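Side-chain contacts in erythropoietin (Homo sapiens, PDB 1EER), which acts as a cytokine hormone that drives red cell proliferation and differentiation by binding and dimerizing its receptor, thereby activating JAK2: residues D8-V11 against L12-Y15; T27-A30 against E31-L35; K45-F48 against Y49-K52. The protein carries 5 engineered substitutions. All blocks are in the same frame, centred on the assembly; numbering follows the deposited sequence.

In the fold
All three contacts are local. Contact 1 lies about 14 Å from the chain centre, centre to centre, and none of its touching residues is exposed. Contact 3, about 17 Å out, mixes buried Val46, Phe48 and Trp51 with exposed Tyr49 and Lys52. Contact 2, at about 21 Å, has a buried disulfide under exposed Ala30, Glu31 and His32. Contacts 1 and 3 are capped helix starts, of helices 9-25 and 48-51; both press apolar side chains onto helix 138-161 and turn polar ones to other protein chains. Their caps differ, a weak aspartate and a full asparagine. Contact 2, between helix 9-25 and strand 34-41, relies on a covalent bond and touches no other chain of the assembly.

Contact 1. Residues D8-V11 against L12-Y15; sequences DSRV and LERY
The first turn of helix 9-25, part of the four-helix bundle of this cytokine, brings Arg10 beside Glu13 and runs the carbonyls of Asp8, Ser9 and Arg10 into the amides of Leu12, Glu13 and Arg14. Asp8 is the N-cap, though a weak one: its OD1 takes Arg10 N at 3.1 Å with an N-H...O angle of only 121°. Aspartate suits the place because its acceptors can reach amides left without a carbonyl partner at a helix start; OD2 instead bonds a polar side chain of another protein chain. Leu12 N donates to Asp8 O at 3.3 Å, and Glu13 N to Ser9 O at 2.7 Å. Asp8 O also accepts from Val11 N, so one oxygen serves two amides. Leucine fits position 12, where the side chain enters the bundle and packs on Leu105 of helix 91-111 and on Leu153 and Thr157 of helix 138-161. Val11 and Tyr15 touch aromatic side chains of another protein chain, and Tyr15 also packs on Ser104 and Leu105. Arg10 and Glu13 lie alongside and point the same way. The arginine chain bends at chi2 and chi3, and the glutamate leans back toward the helix start to meet its guanidinium, the two planes 63° apart. Glu13 OE2 sits over one guanidinium face, 3.0 Å from Arg10 NH2, a salt bridge of charges alone with no N-H aimed at the oxygen.

Contact 2. Residues T27-A30 against E31-L35; sequences TGCA and EHCSL
Cys29 leads across to Cys33 by way of its CB, which the bond between the sulfurs holds 3.0 Å from Cys33 SG. One atom further, Cys29 SG is covalently joined to Cys33 SG at 2.0 Å, with the disulfide torsion at -81°, near the relaxed right angle. The bridge is buried, with Trp88 packed against both cysteines, and cysteine suits both places because the pair can be joined covalently across only three intervening residues. Between the two, the chain turns at Ala30, whose positive phi is what the second position of this kind of turn requires. That shape is costly for a residue with a CB, and the small methyl of alanine probably keeps the cost low. His32 ND1 approaches Cys29 O almost end-on, carrying the proton and donating to it at 3.1 Å. The oxygen lies 29° out of the imidazole plane, and the N-H...O angle is 137°, so the bond is bent. His32 ND1 also lies 3.6 Å from Ala30 CB, and the imidazole meets the Trp88 ring. The whole is a type II' beta turn from Cys29 to His32 inside a five-residue loop closed by the Cys29-Cys33 disulfide, in the connection that leaves helix 9-25 for strand 34-41.

Contact 3. Residues K45-F48 against Y49-K52; sequences KVNF and YAWK
Asn47 and Ala50 make the polar link of this helix start: the asparagine is the N-cap of helix 48-51, and its OD1 accepts from Ala50 N at 3.0 Å. The donor lies in the plane of the amide, on a lone pair of OD1, and the N-H...O angle is 155°. With CG anti to the backbone N, chi1 -174°, the short asparagine side chain folds forward over the turn. Its ND2 then points outward and donates to the backbone of another protein chain. Backbone bonds continue the turn, with Trp51 N on Asn47 O at 2.6 Å and Lys52 N on Phe48 O at 3.2 Å.

Apolar packing centres on Val46. Its CG1 stands 3.6 Å above one face of the Trp51 indole, toward the rim, and 4.3 Å above the Phe48 ring, over its centre, so one methyl of the branched valine lies on two aromatic faces. On the outer side, Asn47 OD1 comes to 3.4 Å of Tyr49 CB, at the edge of the ring and near its plane, the amide standing nearly upright to that ring.

The aliphatic part of Lys52 lies against Phe48 O, with CG at 3.3 Å. Its charged NZ reaches beyond the turn and pairs with an acidic side chain of another protein chain. Val46, Phe48 and Trp51 thus pack on Leu155 of helix 138-161, while Asn47 and Lys52 bond another protein chain, which Phe48 and Tyr49 also touch; this is consistent with a part in receptor recognition.

Contact 1. Residues D8-V11 against L12-Y15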
loop_
_atom_site.group_PDB
_atom_site.type_symbol
_atom_site.label_atom_id
_atom_site.label_comp_id
_atom_site.label_asym_id
_atom_site.label_seq_id
_atom_site.Cartn_x
_atom_site.Cartn_y
_atom_site.Cartn_z
ATOM N N ASP A 8 -5.616 10.895 0.490
ATOM C CA ASP A 8 -6.417 9.697 0.331
ATOM C C ASP A 8 -5.436 8.552 0.529
ATOM O O ASP A 8 -4.612 8.257 -0.340
ATOM C CB ASP A 8 -7.038 9.647 -1.063
ATOM C CG ASP A 8 -7.891 8.409 -1.281
ATOM O OD1 ASP A 8 -7.524 7.318 -0.793
ATOM O OD2 ASP A 8 -8.937 8.521 -1.947
ATOM N N SER A 9 -5.516 7.929 1.697
ATOM C CA SER A 9 -4.636 6.828 2.047
ATOM C C SER A 9 -4.345 5.857 0.898
ATOM O O SER A 9 -3.183 5.548 0.615
ATOM C CB SER A 9 -5.229 6.059 3.229
ATOM O OG SER A 9 -4.723 6.563 4.446
ATOM N N ARG A 10 -5.402 5.377 0.247
ATOM C CA ARG A 10 -5.277 4.420 -0.852
ATOM C C ARG A 10 -4.398 4.938 -1.980
ATOM O O ARG A 10 -3.699 4.164 -2.644
ATOM C CB ARG A 10 -6.658 4.077 -1.425
ATOM C CG ARG A 10 -7.667 3.493 -0.437
ATOM C CD ARG A 10 -7.066 3.182 0.920
ATOM N NE ARG A 10 -6.984 1.749 1.176
ATOM C CZ ARG A 10 -6.234 1.210 2.133
ATOM N NH1 ARG A 10 -5.500 1.988 2.921
ATOM N NH2 ARG A 10 -6.215 -0.106 2.299
ATOM N N VAL A 11 -4.450 6.246 -2.206
ATOM C CA VAL A 11 -3.654 6.854 -3.257
ATOM C C VAL A 11 -2.179 6.761 -2.901
ATOM O O VAL A 11 -1.367 6.316 -3.711
ATOM C CB VAL A 11 -4.047 8.338 -3.476
ATOM C CG1 VAL A 11 -3.157 8.973 -4.562
ATOM C CG2 VAL A 11 -5.518 8.421 -3.872
ATOM N N LEU A 12 -1.831 7.167 -1.686
ATOM C CA LEU A 12 -0.441 7.115 -1.262
ATOM C C LEU A 12 0.017 5.675 -1.078
ATOM O O LEU A 12 1.151 5.324 -1.400
ATOM C CB LEU A 12 -0.263 7.893 0.039
ATOM C CG LEU A 12 1.075 7.703 0.757
ATOM C CD1 LEU A 12 2.239 7.874 -0.218
ATOM C CD2 LEU A 12 1.165 8.708 1.886
ATOM N N GLU A 13 -0.885 4.839 -0.572
ATOM C CA GLU A 13 -0.583 3.436 -0.324
ATOM C C GLU A 13 -0.117 2.664 -1.546
ATOM O O GLU A 13 0.667 1.721 -1.419
ATOM C CB GLU A 13 -1.801 2.730 0.268
ATOM C CG GLU A 13 -1.567 1.257 0.544
ATOM C CD GLU A 13 -2.428 0.725 1.681
ATOM O OE1 GLU A 13 -2.225 1.141 2.848
ATOM O OE2 GLU A 13 -3.308 -0.116 1.402
ATOM N N ARG A 14 -0.606 3.043 -2.727
ATOM C CA ARG A 14 -0.212 2.358 -3.951
ATOM C C ARG A 14 1.305 2.323 -4.062
ATOM O O ARG A 14 1.902 1.294 -4.381
ATOM C CB ARG A 14 -0.796 3.063 -5.176
ATOM C CG ARG A 14 -0.517 2.322 -6.475
ATOM C CD ARG A 14 -0.554 3.250 -7.679
ATOM N NE ARG A 14 0.245 2.719 -8.777
ATOM C CZ ARG A 14 0.488 3.370 -9.910
ATOM N NH1 ARG A 14 -0.011 4.582 -10.096
ATOM N NH2 ARG A 14 1.242 2.812 -10.849
ATOM N N TYR A 15 1.927 3.458 -3.785
ATOM C CA TYR A 15 3.376 3.562 -3.878
ATOM C C TYR A 15 4.099 2.817 -2.755
ATOM O O TYR A 15 5.125 2.179 -2.986
ATOM C CB TYR A 15 3.766 5.042 -3.911
ATOM C CG TYR A 15 3.063 5.781 -5.032
ATOM C CD1 TYR A 15 3.447 5.593 -6.364
ATOM C CD2 TYR A 15 1.992 6.635 -4.769
ATOM C CE1 TYR A 15 2.780 6.236 -7.406
ATOM C CE2 TYR A 15 1.318 7.285 -5.801
ATOM C CZ TYR A 15 1.717 7.081 -7.117
ATOM O OH TYR A 15 1.057 7.720 -8.141
#

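Contact 2. Residues T27-A30 against E31-L35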
loop_
_atom_site.group_PDB
_atom_site.type_symbol
_atom_site.label_atom_id
_atom_site.label_comp_id
_atom_site.label_asym_id
_atom_site.label_seq_id
_atom_site.Cartn_x
_atom_site.Cartn_y
_atom_site.Cartn_z
ATOM N N THR A 27 15.842 -8.571 -1.851
ATOM C CA THR A 27 16.462 -9.309 -0.765
ATOM C C THR A 27 17.050 -10.623 -1.318
ATOM O O THR A 27 17.898 -11.258 -0.693
ATOM C CB THR A 27 15.453 -9.567 0.412
ATOM O OG1 THR A 27 14.321 -10.322 -0.040
ATOM C CG2 THR A 27 14.977 -8.237 0.990
ATOM N N GLY A 28 16.618 -11.018 -2.510
ATOM C CA GLY A 28 17.158 -12.229 -3.107
ATOM C C GLY A 28 18.178 -11.853 -4.165
ATOM O O GLY A 28 18.453 -12.612 -5.091
ATOM N N CYS A 29 18.748 -10.662 -4.000
ATOM C CA CYS A 29 19.726 -10.089 -4.924
ATOM C C CYS A 29 20.969 -10.913 -5.222
ATOM O O CYS A 29 21.226 -11.265 -6.377
ATOM C CB CYS A 29 20.163 -8.718 -4.415
ATOM S SG CYS A 29 19.338 -7.339 -5.256
ATOM N N ALA A 30 21.746 -11.190 -4.180
ATOM C CA ALA A 30 22.988 -11.952 -4.295
ATOM C C ALA A 30 24.150 -11.040 -4.696
ATOM O O ALA A 30 24.385 -10.008 -4.065
ATOM C CB ALA A 30 22.832 -13.100 -5.308
ATOM N N GLU A 31 24.873 -11.425 -5.744
ATOM C CA GLU A 31 26.013 -10.652 -6.220
ATOM C C GLU A 31 25.672 -9.985 -7.545
ATOM O O GLU A 31 26.547 -9.445 -8.218
ATOM C CB GLU A 31 27.224 -11.572 -6.425
ATOM C CG GLU A 31 27.958 -11.959 -5.146
ATOM C CD GLU A 31 29.148 -11.059 -4.857
ATOM O OE1 GLU A 31 28.961 -10.033 -4.168
ATOM O OE2 GLU A 31 30.269 -11.376 -5.317
ATOM N N HIS A 32 24.396 -10.021 -7.913
ATOM C CA HIS A 32 23.948 -9.457 -9.179
ATOM C C HIS A 32 23.306 -8.085 -9.031
ATOM O O HIS A 32 22.640 -7.614 -9.955
ATOM C CB HIS A 32 22.940 -10.406 -9.838
ATOM C CG HIS A 32 23.241 -11.863 -9.640
ATOM N ND1 HIS A 32 22.458 -12.687 -8.857
ATOM C CD2 HIS A 32 24.215 -12.651 -10.153
ATOM C CE1 HIS A 32 22.937 -13.917 -8.895
ATOM N NE2 HIS A 32 24.003 -13.923 -9.674
ATOM N N CYS A 33 23.512 -7.436 -7.888
ATOM C CA CYS A 33 22.889 -6.134 -7.646
ATOM C C CYS A 33 23.770 -4.952 -7.248
ATOM O O CYS A 33 23.252 -3.978 -6.700
ATOM C CB CYS A 33 21.807 -6.267 -6.576
ATOM S SG CYS A 33 20.320 -7.211 -7.032
ATOM N N SER A 34 25.073 -5.010 -7.499
ATOM C CA SER A 34 25.923 -3.882 -7.130
ATOM C C SER A 34 25.631 -2.670 -7.997
ATOM O O SER A 34 25.320 -2.807 -9.174
ATOM C CB SER A 34 27.399 -4.236 -7.274
ATOM O OG SER A 34 28.203 -3.099 -7.001
ATOM N N LEU A 35 25.724 -1.489 -7.396
ATOM C CA LEU A 35 25.506 -0.232 -8.102
ATOM C C LEU A 35 26.876 0.197 -8.631
ATOM O O LEU A 35 27.000 1.140 -9.420
ATOM C CB LEU A 35 24.962 0.839 -7.148
ATOM C CG LEU A 35 23.495 0.761 -6.702
ATOM C CD1 LEU A 35 23.265 1.742 -5.565
ATOM C CD2 LEU A 35 22.570 1.082 -7.864
#

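Contact 3. Residues K45-F48 against Y49-K52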
loop_
_atom_site.group_PDB
_atom_site.type_symbol
_atom_site.label_atom_id
_atom_site.label_comp_id
_atom_site.label_asym_id
_atom_site.label_seq_id
_atom_site.Cartn_x
_atom_site.Cartn_y
_atom_site.Cartn_z
ATOM N N LYS A 45 15.561 6.910 9.159
ATOM C CA LYS A 45 15.168 6.655 10.536
ATOM C C LYS A 45 14.313 7.763 11.129
ATOM O O LYS A 45 14.483 8.947 10.826
ATOM C CB LYS A 45 16.395 6.414 11.417
ATOM C CG LYS A 45 17.250 7.641 11.706
ATOM C CD LYS A 45 18.537 7.281 12.480
ATOM C CE LYS A 45 19.151 8.679 12.608
ATOM N NZ LYS A 45 20.431 8.808 13.302
ATOM N N VAL A 46 13.364 7.363 11.960
ATOM C CA VAL A 46 12.490 8.312 12.632
ATOM C C VAL A 46 12.472 7.987 14.126
ATOM O O VAL A 46 12.102 6.881 14.530
ATOM C CB VAL A 46 11.031 8.255 12.078
ATOM C CG1 VAL A 46 10.079 8.973 13.028
ATOM C CG2 VAL A 46 10.966 8.895 10.697
ATOM N N ASN A 47 12.907 8.941 14.941
ATOM C CA ASN A 47 12.888 8.756 16.386
ATOM C C ASN A 47 11.556 9.392 16.775
ATOM O O ASN A 47 11.421 10.620 16.780
ATOM C CB ASN A 47 14.068 9.490 17.029
ATOM C CG ASN A 47 14.192 9.212 18.516
ATOM O OD1 ASN A 47 13.616 9.926 19.337
ATOM N ND2 ASN A 47 14.945 8.176 18.867
ATOM N N PHE A 48 10.567 8.549 17.064
ATOM C CA PHE A 48 9.229 9.021 17.405
ATOM C C PHE A 48 9.199 9.988 18.571
ATOM O O PHE A 48 8.347 10.882 18.613
ATOM C CB PHE A 48 8.297 7.837 17.669
ATOM C CG PHE A 48 7.664 7.294 16.429
ATOM C CD1 PHE A 48 6.647 7.998 15.788
ATOM C CD2 PHE A 48 8.113 6.102 15.870
ATOM C CE1 PHE A 48 6.087 7.523 14.603
ATOM C CE2 PHE A 48 7.561 5.616 14.683
ATOM C CZ PHE A 48 6.546 6.327 14.047
ATOM N N TYR A 49 10.128 9.820 19.512
ATOM C CA TYR A 49 10.198 10.721 20.653
ATOM C C TYR A 49 10.601 12.118 20.167
ATOM O O TYR A 49 9.956 13.117 20.500
ATOM C CB TYR A 49 11.217 10.218 21.687
ATOM C CG TYR A 49 11.375 11.176 22.842
ATOM C CD1 TYR A 49 10.362 11.324 23.783
ATOM C CD2 TYR A 49 12.496 11.996 22.951
ATOM C CE1 TYR A 49 10.447 12.271 24.803
ATOM C CE2 TYR A 49 12.594 12.951 23.972
ATOM C CZ TYR A 49 11.556 13.083 24.894
ATOM O OH TYR A 49 11.609 14.040 25.887
ATOM N N ALA A 50 11.666 12.188 19.376
ATOM C CA ALA A 50 12.125 13.467 18.851
ATOM C C ALA A 50 11.196 13.991 17.750
ATOM O O ALA A 50 10.919 15.188 17.674
ATOM C CB ALA A 50 13.529 13.323 18.314
ATOM N N TRP A 51 10.714 13.080 16.908
ATOM C CA TRP A 51 9.835 13.431 15.802
ATOM C C TRP A 51 8.589 14.221 16.214
ATOM O O TRP A 51 8.289 15.267 15.633
ATOM C CB TRP A 51 9.433 12.160 15.038
ATOM C CG TRP A 51 8.439 12.390 13.922
ATOM C CD1 TRP A 51 7.078 12.302 14.013
ATOM C CD2 TRP A 51 8.728 12.727 12.548
ATOM N NE1 TRP A 51 6.501 12.560 12.790
ATOM C CE2 TRP A 51 7.484 12.824 11.871
ATOM C CE3 TRP A 51 9.911 12.956 11.825
ATOM C CZ2 TRP A 51 7.387 13.142 10.495
ATOM C CZ3 TRP A 51 9.816 13.273 10.450
ATOM C CH2 TRP A 51 8.557 13.362 9.808
ATOM N N LYS A 52 7.866 13.739 17.218
ATOM C CA LYS A 52 6.655 14.424 17.658
ATOM C C LYS A 52 6.916 15.692 18.477
ATOM O O LYS A 52 6.012 16.453 18.796
ATOM C CB LYS A 52 5.822 13.438 18.477
ATOM C CG LYS A 52 6.372 13.246 19.893
ATOM C CD LYS A 52 5.501 12.312 20.734
ATOM C CE LYS A 52 4.850 11.205 19.897
ATOM N NZ LYS A 52 4.545 10.059 20.751
#